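Side-chain contacts in probable GGDEF family protein (Chromobacterium violaceum, PDB 3NJA), which probably acts as the PAS sensory domain of a GGDEF family signalling protein, although its exact function, and whether it binds a ligand, are unknown: residues A49-D52 / A53-Q56; V58-D61 / D62-R65; V66-E69 / L70-V74. All blocks are in the same frame, centred on the assembly; numbering follows the deposited sequence.

Contact 1: A49-D52 / A53-Q56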
loop_
_atom_site.group_PDB
_atom_site.type_symbol
_atom_site.label_atom_id
_atom_site.label_comp_id
_atom_site.label_asym_id
_atom_site.label_seq_id
_atom_site.Cartn_x
_atom_site.Cartn_y
_atom_site.Cartn_z
ATOM N N ALA B 49 4.332 16.951 -25.271
ATOM C CA ALA B 49 5.021 16.220 -24.198
ATOM C C ALA B 49 5.088 16.998 -22.883
ATOM O O ALA B 49 6.175 17.312 -22.398
ATOM C CB ALA B 49 6.427 15.799 -24.638
ATOM N N THR B 50 3.924 17.314 -22.321
ATOM C CA THR B 50 3.823 17.954 -21.012
ATOM C C THR B 50 2.683 17.308 -20.240
ATOM O O THR B 50 1.838 16.625 -20.836
ATOM C CB THR B 50 3.512 19.447 -21.120
ATOM O OG1 THR B 50 3.390 20.003 -19.806
ATOM C CG2 THR B 50 2.200 19.649 -21.826
ATOM N N GLU B 51 2.638 17.521 -18.925
ATOM C CA GLU B 51 1.536 16.948 -18.163
ATOM C C GLU B 51 0.171 17.507 -18.604
ATOM O O GLU B 51 -0.790 16.746 -18.748
ATOM C CB GLU B 51 1.716 17.070 -16.651
ATOM C CG GLU B 51 0.692 16.229 -15.884
ATOM C CD GLU B 51 0.961 16.143 -14.379
ATOM O OE1 GLU B 51 0.508 15.153 -13.745
ATOM O OE2 GLU B 51 1.621 17.062 -13.837
ATOM N N ASP B 52 0.071 18.816 -18.820
ATOM C CA ASP B 52 -1.199 19.379 -19.274
ATOM C C ASP B 52 -1.623 18.731 -20.573
ATOM O O ASP B 52 -2.780 18.332 -20.724
ATOM C CB ASP B 52 -1.157 20.890 -19.487
ATOM C CG ASP B 52 -2.446 21.411 -20.123
ATOM O OD1 ASP B 52 -3.528 21.160 -19.541
ATOM O OD2 ASP B 52 -2.385 22.036 -21.208
ATOM N N ALA B 53 -0.684 18.612 -21.509
ATOM C CA ALA B 53 -0.989 18.019 -22.808
ATOM C C ALA B 53 -1.648 16.673 -22.596
ATOM O O ALA B 53 -2.597 16.301 -23.284
ATOM C CB ALA B 53 0.260 17.865 -23.638
ATOM N N TYR B 54 -1.136 15.944 -21.617
ATOM C CA TYR B 54 -1.669 14.636 -21.290
ATOM C C TYR B 54 -3.129 14.764 -20.840
ATOM O O TYR B 54 -3.985 13.983 -21.249
ATOM C CB TYR B 54 -0.785 13.985 -20.221
ATOM C CG TYR B 54 -1.488 13.039 -19.289
ATOM C CD1 TYR B 54 -1.787 11.740 -19.682
ATOM C CD2 TYR B 54 -1.838 13.437 -18.008
ATOM C CE1 TYR B 54 -2.429 10.861 -18.826
ATOM C CE2 TYR B 54 -2.469 12.560 -17.129
ATOM C CZ TYR B 54 -2.764 11.276 -17.545
ATOM O OH TYR B 54 -3.397 10.408 -16.684
ATOM N N PHE B 55 -3.418 15.775 -20.030
ATOM C CA PHE B 55 -4.753 15.900 -19.478
ATOM C C PHE B 55 -5.773 16.314 -20.536
ATOM O O PHE B 55 -6.932 15.937 -20.441
ATOM C CB PHE B 55 -4.754 16.854 -18.284
ATOM C CG PHE B 55 -4.431 16.181 -16.989
ATOM C CD1 PHE B 55 -5.357 15.357 -16.380
ATOM C CD2 PHE B 55 -3.196 16.364 -16.380
ATOM C CE1 PHE B 55 -5.053 14.713 -15.169
ATOM C CE2 PHE B 55 -2.889 15.739 -15.172
ATOM C CZ PHE B 55 -3.819 14.910 -14.566
ATOM N N GLN B 56 -5.329 17.076 -21.537
ATOM C CA GLN B 56 -6.160 17.437 -22.688
ATOM C C GLN B 56 -6.557 16.208 -23.509
ATOM O O GLN B 56 -7.519 16.260 -24.291
ATOM C CB GLN B 56 -5.440 18.456 -23.592
ATOM C CG GLN B 56 -5.149 19.798 -22.943
ATOM C CD GLN B 56 -6.395 20.436 -22.342
ATOM O OE1 GLN B 56 -6.340 21.007 -21.250
ATOM N NE2 GLN B 56 -7.530 20.334 -23.049
#

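Contact 2: V58-D61 / D62-R65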
loop_
_atom_site.group_PDB
_atom_site.type_symbol
_atom_site.label_atom_id
_atom_site.label_comp_id
_atom_site.label_asym_id
_atom_site.label_seq_id
_atom_site.Cartn_x
_atom_site.Cartn_y
_atom_site.Cartn_z
ATOM N N VAL B 58 -7.117 13.237 -21.996
ATOM C CA VAL B 58 -7.828 12.376 -21.063
ATOM C C VAL B 58 -9.303 12.723 -21.074
ATOM O O VAL B 58 -9.653 13.898 -21.021
ATOM C CB VAL B 58 -7.311 12.573 -19.622
ATOM C CG1 VAL B 58 -8.159 11.773 -18.643
ATOM C CG2 VAL B 58 -5.841 12.172 -19.510
ATOM N N HIS B 59 -10.160 11.705 -21.120
ATOM C CA HIS B 59 -11.608 11.918 -21.088
ATOM C C HIS B 59 -11.976 13.002 -20.086
ATOM O O HIS B 59 -11.535 12.982 -18.941
ATOM C CB HIS B 59 -12.358 10.618 -20.766
ATOM C CG HIS B 59 -13.807 10.647 -21.139
ATOM N ND1 HIS B 59 -14.722 11.461 -20.505
ATOM C CD2 HIS B 59 -14.501 9.964 -22.083
ATOM C CE1 HIS B 59 -15.916 11.278 -21.043
ATOM N NE2 HIS B 59 -15.809 10.371 -21.999
ATOM N N PRO B 60 -12.769 13.980 -20.530
ATOM C CA PRO B 60 -13.178 15.087 -19.666
ATOM C C PRO B 60 -13.831 14.606 -18.377
ATOM O O PRO B 60 -13.646 15.252 -17.350
ATOM C CB PRO B 60 -14.207 15.846 -20.522
ATOM C CG PRO B 60 -14.471 14.960 -21.731
ATOM C CD PRO B 60 -13.219 14.167 -21.917
ATOM N N ASP B 61 -14.580 13.505 -18.431
ATOM C CA ASP B 61 -15.300 13.011 -17.255
ATOM C C ASP B 61 -14.357 12.372 -16.225
ATOM O O ASP B 61 -14.786 11.977 -15.137
ATOM C CB ASP B 61 -16.393 11.997 -17.654
ATOM C CG ASP B 61 -17.471 12.594 -18.581
ATOM O OD1 ASP B 61 -17.397 13.798 -18.898
ATOM O OD2 ASP B 61 -18.401 11.853 -18.989
ATOM N N ASP B 62 -13.077 12.264 -16.565
ATOM C CA ASP B 62 -12.133 11.542 -15.711
ATOM C C ASP B 62 -11.010 12.411 -15.125
ATOM O O ASP B 62 -10.334 11.990 -14.184
ATOM C CB ASP B 62 -11.510 10.363 -16.475
ATOM C CG ASP B 62 -12.460 9.190 -16.628
ATOM O OD1 ASP B 62 -12.207 8.339 -17.516
ATOM O OD2 ASP B 62 -13.448 9.114 -15.859
ATOM N N ARG B 63 -10.809 13.611 -15.671
ATOM C CA ARG B 63 -9.628 14.418 -15.330
ATOM C C ARG B 63 -9.501 14.841 -13.860
ATOM O O ARG B 63 -8.396 14.861 -13.309
ATOM C CB ARG B 63 -9.525 15.658 -16.216
ATOM C CG ARG B 63 -9.395 15.359 -17.696
ATOM C CD ARG B 63 -9.391 16.643 -18.482
ATOM N NE ARG B 63 -9.454 16.391 -19.913
ATOM C CZ ARG B 63 -9.717 17.330 -20.821
ATOM N NH1 ARG B 63 -9.946 18.583 -20.440
ATOM N NH2 ARG B 63 -9.745 17.019 -22.109
ATOM N N ALA B 64 -10.612 15.204 -13.233
ATOM C CA ALA B 64 -10.556 15.608 -11.842
ATOM C C ALA B 64 -10.199 14.402 -10.979
ATOM O O ALA B 64 -9.293 14.469 -10.145
ATOM C CB ALA B 64 -11.876 16.209 -11.405
ATOM N N ARG B 65 -10.912 13.300 -11.203
ATOM C CA ARG B 65 -10.710 12.071 -10.453
ATOM C C ARG B 65 -9.238 11.681 -10.444
ATOM O O ARG B 65 -8.631 11.501 -9.388
ATOM C CB ARG B 65 -11.519 10.940 -11.077
ATOM C CG ARG B 65 -11.957 9.857 -10.081
ATOM C CD ARG B 65 -12.357 8.578 -10.813
ATOM N NE ARG B 65 -11.154 7.855 -11.208
ATOM C CZ ARG B 65 -10.932 7.342 -12.414
ATOM N NH1 ARG B 65 -9.794 6.701 -12.650
ATOM N NH2 ARG B 65 -11.832 7.464 -13.379
#

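Contact 3: V66-E69 / L70-V74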
loop_
_atom_site.group_PDB
_atom_site.type_symbol
_atom_site.label_atom_id
_atom_site.label_comp_id
_atom_site.label_asym_id
_atom_site.label_seq_id
_atom_site.Cartn_x
_atom_site.Cartn_y
_atom_site.Cartn_z
ATOM N N VAL B 66 -8.680 11.549 -11.641
ATOM C CA VAL B 66 -7.289 11.182 -11.814
ATOM C C VAL B 66 -6.370 12.155 -11.076
ATOM O O VAL B 66 -5.480 11.739 -10.323
ATOM C CB VAL B 66 -6.930 11.142 -13.298
ATOM C CG1 VAL B 66 -5.435 11.244 -13.483
ATOM C CG2 VAL B 66 -7.495 9.873 -13.941
ATOM N N ARG B 67 -6.590 13.453 -11.266
ATOM C CA ARG B 67 -5.792 14.423 -10.529
ATOM C C ARG B 67 -5.791 14.122 -9.036
ATOM O O ARG B 67 -4.734 14.098 -8.409
ATOM C CB ARG B 67 -6.229 15.860 -10.804
ATOM C CG ARG B 67 -5.499 16.452 -12.005
ATOM C CD ARG B 67 -5.713 17.945 -12.143
ATOM N NE ARG B 67 -5.452 18.391 -13.515
ATOM C CZ ARG B 67 -6.385 18.500 -14.462
ATOM N NH1 ARG B 67 -7.659 18.213 -14.194
ATOM N NH2 ARG B 67 -6.044 18.898 -15.680
ATOM N N ARG B 68 -6.969 13.876 -8.478
ATOM C CA ARG B 68 -7.076 13.579 -7.061
ATOM C C ARG B 68 -6.369 12.275 -6.684
ATOM O O ARG B 68 -5.714 12.208 -5.655
ATOM C CB ARG B 68 -8.535 13.533 -6.619
ATOM C CG ARG B 68 -9.180 14.888 -6.506
ATOM C CD ARG B 68 -10.643 14.763 -6.091
ATOM N NE ARG B 68 -11.401 13.806 -6.900
ATOM C CZ ARG B 68 -12.342 14.142 -7.784
ATOM N NH1 ARG B 68 -12.633 15.420 -7.988
ATOM N NH2 ARG B 68 -13.001 13.201 -8.461
ATOM N N GLU B 69 -6.499 11.247 -7.517
ATOM C CA GLU B 69 -5.909 9.952 -7.198
ATOM C C GLU B 69 -4.393 10.010 -7.230
ATOM O O GLU B 69 -3.725 9.347 -6.431
ATOM C CB GLU B 69 -6.425 8.862 -8.137
ATOM C CG GLU B 69 -7.915 8.544 -7.947
ATOM C CD GLU B 69 -8.399 7.382 -8.812
ATOM O OE1 GLU B 69 -9.596 7.019 -8.715
ATOM O OE2 GLU B 69 -7.584 6.835 -9.590
ATOM N N LEU B 70 -3.849 10.791 -8.158
ATOM C CA LEU B 70 -2.413 11.029 -8.192
ATOM C C LEU B 70 -2.035 11.710 -6.902
ATOM O O LEU B 70 -1.260 11.176 -6.107
ATOM C CB LEU B 70 -2.041 11.931 -9.359
ATOM C CG LEU B 70 -2.360 11.322 -10.723
ATOM C CD1 LEU B 70 -2.307 12.377 -11.828
ATOM C CD2 LEU B 70 -1.409 10.159 -11.010
ATOM N N ASP B 71 -2.610 12.885 -6.685
ATOM C CA ASP B 71 -2.279 13.686 -5.518
ATOM C C ASP B 71 -2.421 12.875 -4.251
ATOM O O ASP B 71 -1.647 13.033 -3.318
ATOM C CB ASP B 71 -3.162 14.928 -5.446
ATOM C CG ASP B 71 -2.878 15.905 -6.574
ATOM O OD1 ASP B 71 -1.879 15.702 -7.304
ATOM O OD2 ASP B 71 -3.652 16.874 -6.730
ATOM N N ARG B 72 -3.410 11.996 -4.217
ATOM C CA ARG B 72 -3.618 11.183 -3.035
ATOM C C ARG B 72 -2.456 10.200 -2.799
ATOM O O ARG B 72 -2.104 9.904 -1.658
ATOM C CB ARG B 72 -4.949 10.447 -3.126
ATOM C CG ARG B 72 -5.423 9.939 -1.793
ATOM C CD ARG B 72 -6.833 9.399 -1.850
ATOM N NE ARG B 72 -7.842 10.407 -2.182
ATOM C CZ ARG B 72 -8.512 10.434 -3.329
ATOM N NH1 ARG B 72 -8.258 9.519 -4.265
ATOM N NH2 ARG B 72 -9.430 11.374 -3.541
ATOM N N HIS B 73 -1.856 9.714 -3.882
ATOM C CA HIS B 73 -0.796 8.719 -3.794
ATOM C C HIS B 73 0.585 9.340 -3.632
ATOM O O HIS B 73 1.394 8.873 -2.832
ATOM C CB HIS B 73 -0.809 7.815 -5.024
ATOM C CG HIS B 73 -1.817 6.712 -4.947
ATOM N ND1 HIS B 73 -3.161 6.913 -5.188
ATOM C CD2 HIS B 73 -1.679 5.397 -4.665
ATOM C CE1 HIS B 73 -3.805 5.767 -5.048
ATOM N NE2 HIS B 73 -2.929 4.830 -4.738
ATOM N N VAL B 74 0.847 10.383 -4.406
ATOM C CA VAL B 74 2.129 11.072 -4.377
ATOM C C VAL B 74 2.284 11.950 -3.130
ATOM O O VAL B 74 3.387 12.118 -2.613
ATOM C CB VAL B 74 2.326 11.941 -5.673
ATOM C CG1 VAL B 74 1.102 12.768 -5.951
ATOM C CG2 VAL B 74 3.537 12.853 -5.555
#

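Contact 1: A49-D52 / A53-Q56
Glu-51 lies alongside Phe-55, one helical turn on, with both side chains pointing the same way. Its CG rests 3.7 Å from CE2 of Phe-55, and its CD is in the ring plane, at the edge. The extended chain, with CG anti to the backbone N (chi1 -169°), carries OE1 along that edge to 3.7 Å from the same Phe-55 CE2. The carboxylate plane is turned 37° from the ring. At the start of the helix Thr-50 meets Ala-53 tightly: CG2 of Thr-50 is 3.2 Å from CB of Ala-53. Thr-50 holds the N-cap position, but it is this methyl that faces the first turn, with OG1 anti to the amide nitrogen (chi1 178°). Behind these side chains the helix 51-56 is closed by amides of Tyr-54, Phe-55 and Gln-56 bonding to the carbonyls of Thr-50, Glu-51 and Asp-52 respectively. Carbonyl O of Glu-51 also sits at the edge of the Tyr-54 ring, 3.5 Å from CD2 of Tyr-54. That ring in turn places its CE2 3.6 Å above the Phe-55 plane, over the centre. This short helix of the PAS fold packs against helix 63-74, where Val-66 and Leu-70 touch Phe-55 and Arg-67 makes a cation-pi contact with it. Glu-98 of the second subunit packs on Tyr-54. The Phe-55 ring thus meets an acid at its rim, where aromatic hydrogens carry partial positive charge, while its pi electrons engage a cation, a pairing that probably favours this ring orientation electrostatically.

Contact 2: V58-D61 / D62-R65
Arg-63 reaches back to the carbonyl of Val-58, its NE donating to Val-58 O over 2.7 Å at 157°. The acceptor lies in the guanidinium plane, and NH2 of Arg-63 adds a weak second bond to the same oxygen. An extended run from CG to NE, starting with CG beside the backbone N (chi1 -61°), brings the group back over the turn. The next bond closes that turn: N of Asp-62 donates to O of His-59 over 2.9 Å, approaching from above the carbonyl plane. With Pro-60 and Asp-61 at its corners, it is a type I beta turn leading into helix 63-74. The His-59 imidazole adds a side-chain bond to the turn, ND1 accepting from N of Asp-61 over 2.9 Å in the ring plane. The main partner of the Asp-62 carboxylate is Arg-85 of the second subunit, whose NE forms a salt bridge with OD1. OD2 of Asp-62 forms a salt bridge with NH2 of Arg-65 at 3.4 Å. Packing fills in around these bonds. The side chains of Val-58 and Arg-63 run antiparallel past one another, CG1 of Val-58 coming 3.9 Å from CG of Arg-63, and CA of Pro-60 lies over one guanidinium face, toward its rim. The His-Pro-Asp-Asp run is familiar from PAS domains. Here a loop carbonyl is held by a cationic side chain, which probably draws electron density toward that oxygen. The imidazole accepts at ND1, so any proton on a neutral ring would be at NE2, while Asp-62 links the start of the helix to another subunit.

Contact 3: V66-E69 / L70-V74
His-73 turns the edge of its imidazole to the carbonyl of Glu-69, ND1 donating to Glu-69 O over 2.8 Å at 154°, with the oxygen near the ring plane. The backbone N of His-73 grips the same oxygen over 3.2 Å from the opposite face of the carbonyl plane, so two donors share it and the ring's rotation is fixed. Phe-80 of the second subunit stacks on that ring. The Arg-72 guanidinium has Arg-68 O over one face, offset toward the rim. CG of Arg-72 is anti to its backbone N (chi1 -162°), and a bend at chi3 folds the group back along the helix. There NH2 of Arg-72 comes 3.9 Å from CB of Arg-68, and NH1 of Arg-72 comes 3.8 Å from CG of Glu-69. The two arginines approach within 4.6 Å, NE of Arg-68 to NH2 of Arg-72, but both form salt bridges with Glu-83 of the fourth subunit, which should offset their like charge. Val-66 and Leu-70 run side by side, CG1 of Val-66 being 3.7 Å from CD1 of Leu-70. This apolar pair rests on Phe-55 of helix 51-56, while Tyr-84 and Asn-100, on strands 80-87 and 93-104 of the second subunit, pack on Val-66 and Leu-70 respectively, so helix 63-74 lies between its own chain's preceding helix and a partner's sheet.

Overall arrangement
The three contacts follow the chain from helix 51-56 into helix 63-74. Centres are about 12 Å apart for contacts 1 and 2, about 12 Å for contacts 2 and 3, and about 16 Å for contacts 1 and 3. Contact 1 meets contact 2 where Phe-55 O lies 2.6 Å from Arg-63 NE, and contact 3 where Phe-55 CZ is 4.0 Å from Leu-70 CD1. Contacts 2 and 3 share a helix, spanned by an Arg-65 to Glu-69 salt bridge. Glycerol, probably from crystallisation, is bound about 4 Å from the Tyr-54 side chain, and one lies about 6 Å from that of Leu-70, perhaps marking a pocket. All three touch the second subunit, consistent with PAS halves exchanged between chains.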